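Tail spike protein (Acinetobacter phage vB_AbaP_AS12, PDB 6EU4) probably recognises the capsular polysaccharide of its Acinetobacter baumannii host, and may cleave it, as the trimeric tailspike of the phage. Local coordinates at residues A[253-258]-A[285-291]. Numbering follows the deposited sequence.
Sequences RSFIFG and GWDLNKM
Phe257 O accepts the backbone N of Asn289 at 2.9 Å, from above the carbonyl plane; a water 3.0 Å from Phe257 O is also within bonding distance of Asp287 OD1, its two protons shared among more acceptors than it can serve at once. Asp287 sits in the middle of a parallel ladder, its N giving to Phe255 O and its O receiving from Phe257 N, while Gly285 O takes Phe255 N and, weakly, Ser254 N. Asp287 CG stands anti to its own backbone N (chi1 -177°), which sends OD2 to Arg253 NH1 at 2.8 Å; the guanidinium meets the carboxylate from above its plane, the two planes being 54° apart. Ile256 CD1 covers one guanidinium face and Glu231 holds NH2, so the arginine bridges two acids. On the other face of the strands, Phe255 and Trp286 point the same way and form an offset stack, ring centroids 4.0 Å apart and planes at 10°, and Phe273 meets the indole edge-to-face. Next along, Met291, present as selenomethionine, folds back and lays CE over one face of the Phe257 ring, 3.6 Å from Phe257 CG, a CH-pi contact, while SE approaches obliquely in a Met-aromatic contact. At the end of the ladder Asn289 ND2 gives an in-plane, nearly straight bond to Gly258 O at 2.9 Å. Such in-register parallel strands, with aromatic residues stacked inside from one coil to the next, are characteristic of the right-handed beta-helix of phage tailspikes.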
loop_
_atom_site.group_PDB
_atom_site.type_symbol
_atom_site.label_atom_id
_atom_site.label_comp_id
_atom_site.label_asym_id
_atom_site.label_seq_id
_atom_site.Cartn_x
_atom_site.Cartn_y
_atom_site.Cartn_z
ATOM N N ARG A 253 -4.988 19.417 -19.068
ATOM C CA ARG A 253 -4.731 18.102 -18.467
ATOM C C ARG A 253 -3.306 18.064 -17.926
ATOM O O ARG A 253 -2.361 18.376 -18.652
ATOM C CB ARG A 253 -4.945 16.959 -19.471
ATOM C CG ARG A 253 -6.376 16.838 -19.989
ATOM C CD ARG A 253 -6.546 15.643 -20.922
ATOM N NE ARG A 253 -5.991 15.920 -22.235
ATOM C CZ ARG A 253 -5.706 14.994 -23.148
ATOM N NH1 ARG A 253 -5.929 13.712 -22.907
ATOM N NH2 ARG A 253 -5.191 15.353 -24.325
ATOM N N SER A 254 -3.154 17.702 -16.649
ATOM C CA SER A 254 -1.832 17.697 -16.026
ATOM C C SER A 254 -1.000 16.507 -16.491
ATOM O O SER A 254 0.075 16.685 -17.064
ATOM C CB SER A 254 -1.955 17.718 -14.505
ATOM O OG SER A 254 -2.548 18.936 -14.079
ATOM N N PHE A 255 -1.493 15.287 -16.264
ATOM C CA PHE A 255 -0.785 14.057 -16.612
ATOM C C PHE A 255 -1.646 13.252 -17.588
ATOM O O PHE A 255 -2.822 12.992 -17.307
ATOM C CB PHE A 255 -0.533 13.196 -15.370
ATOM C CG PHE A 255 0.440 13.777 -14.375
ATOM C CD1 PHE A 255 1.795 13.538 -14.491
ATOM C CD2 PHE A 255 -0.016 14.502 -13.284
ATOM C CE1 PHE A 255 2.689 14.039 -13.538
ATOM C CE2 PHE A 255 0.870 15.011 -12.346
ATOM C CZ PHE A 255 2.216 14.779 -12.466
ATOM N N ILE A 256 -1.074 12.870 -18.725
ATOM C CA ILE A 256 -1.760 12.078 -19.745
ATOM C C ILE A 256 -0.882 10.876 -20.060
ATOM O O ILE A 256 0.254 11.046 -20.521
ATOM C CB ILE A 256 -2.010 12.875 -21.043
ATOM C CG1 ILE A 256 -2.786 14.169 -20.775
ATOM C CG2 ILE A 256 -2.696 11.997 -22.080
ATOM C CD1 ILE A 256 -2.575 15.165 -21.913
ATOM N N PHE A 257 -1.405 9.667 -19.811
ATOM C CA PHE A 257 -0.721 8.426 -20.151
ATOM C C PHE A 257 -1.663 7.563 -20.984
ATOM O O PHE A 257 -2.877 7.540 -20.757
ATOM C CB PHE A 257 -0.259 7.685 -18.894
ATOM C CG PHE A 257 0.935 8.313 -18.229
ATOM C CD1 PHE A 257 0.773 9.347 -17.330
ATOM C CD2 PHE A 257 2.216 7.854 -18.504
ATOM C CE1 PHE A 257 1.873 9.949 -16.728
ATOM C CE2 PHE A 257 3.320 8.429 -17.894
ATOM C CZ PHE A 257 3.148 9.488 -17.006
ATOM N N GLY A 258 -1.105 6.885 -21.974
ATOM C CA GLY A 258 -1.929 6.129 -22.905
ATOM C C GLY A 258 -2.668 7.014 -23.888
ATOM O O GLY A 258 -3.728 6.621 -24.395
ATOM N N GLY A 285 -7.350 16.037 -14.156
ATOM C CA GLY A 285 -6.075 16.038 -13.465
ATOM C C GLY A 285 -5.151 14.974 -14.033
ATOM O O GLY A 285 -4.045 15.257 -14.507
ATOM N N TRP A 286 -5.622 13.736 -13.992
ATOM C CA TRP A 286 -4.925 12.583 -14.537
ATOM C C TRP A 286 -5.826 11.924 -15.559
ATOM O O TRP A 286 -6.987 11.620 -15.262
ATOM C CB TRP A 286 -4.607 11.578 -13.436
ATOM C CG TRP A 286 -3.727 12.058 -12.365
ATOM C CD1 TRP A 286 -4.052 12.891 -11.333
ATOM C CD2 TRP A 286 -2.346 11.709 -12.182
ATOM N NE1 TRP A 286 -2.959 13.082 -10.520
ATOM C CE2 TRP A 286 -1.902 12.366 -11.022
ATOM C CE3 TRP A 286 -1.451 10.902 -12.892
ATOM C CZ2 TRP A 286 -0.592 12.259 -10.554
ATOM C CZ3 TRP A 286 -0.148 10.788 -12.423
ATOM C CH2 TRP A 286 0.263 11.466 -11.259
ATOM N N ASP A 287 -5.314 11.743 -16.766
ATOM C CA ASP A 287 -6.029 11.089 -17.854
ATOM C C ASP A 287 -5.218 9.835 -18.173
ATOM O O ASP A 287 -4.194 9.920 -18.853
ATOM C CB ASP A 287 -6.162 12.031 -19.056
ATOM C CG ASP A 287 -6.973 11.437 -20.195
ATOM O OD1 ASP A 287 -7.177 10.196 -20.217
ATOM O OD2 ASP A 287 -7.403 12.218 -21.084
ATOM N N LEU A 288 -5.642 8.691 -17.634
ATOM C CA LEU A 288 -4.884 7.447 -17.682
ATOM C C LEU A 288 -5.615 6.425 -18.535
ATOM O O LEU A 288 -6.818 6.180 -18.345
ATOM C CB LEU A 288 -4.678 6.879 -16.277
ATOM C CG LEU A 288 -4.079 7.846 -15.261
ATOM C CD1 LEU A 288 -3.907 7.114 -13.951
ATOM C CD2 LEU A 288 -2.739 8.417 -15.731
ATOM N N ASN A 289 -4.896 5.855 -19.486
ATOM C CA ASN A 289 -5.432 4.850 -20.387
ATOM C C ASN A 289 -4.431 3.708 -20.502
ATOM O O ASN A 289 -3.243 3.943 -20.749
ATOM C CB ASN A 289 -5.718 5.477 -21.756
ATOM C CG ASN A 289 -6.247 4.473 -22.751
ATOM O OD1 ASN A 289 -7.152 3.678 -22.443
ATOM N ND2 ASN A 289 -5.678 4.486 -23.958
ATOM N N LYS A 290 -4.905 2.483 -20.287
ATOM C CA LYS A 290 -4.074 1.278 -20.361
ATOM C C LYS A 290 -2.868 1.379 -19.433
ATOM O O LYS A 290 -1.754 0.977 -19.775
ATOM C CB LYS A 290 -3.644 0.997 -21.799
ATOM C CG LYS A 290 -4.803 0.668 -22.744
ATOM C CD LYS A 290 -5.365 -0.743 -22.526
ATOM C CE LYS A 290 -6.404 -1.120 -23.601
ATOM N NZ LYS A 290 -6.791 -2.566 -23.546
HETATM N N MSE A 291 -3.112 1.862 -18.220
HETATM C CA MSE A 291 -2.076 2.006 -17.228
HETATM C C MSE A 291 -2.091 0.809 -16.280
HETATM O O MSE A 291 -2.820 0.800 -15.276
HETATM C CB MSE A 291 -2.262 3.331 -16.462
HETATM C CG MSE A 291 -1.660 4.523 -17.235
HETATM SE SE MSE A 291 0.307 4.596 -17.075
HETATM C CE MSE A 291 0.485 5.850 -15.637
HETATM O O HOH W 1 -5.140 9.034 -21.961
#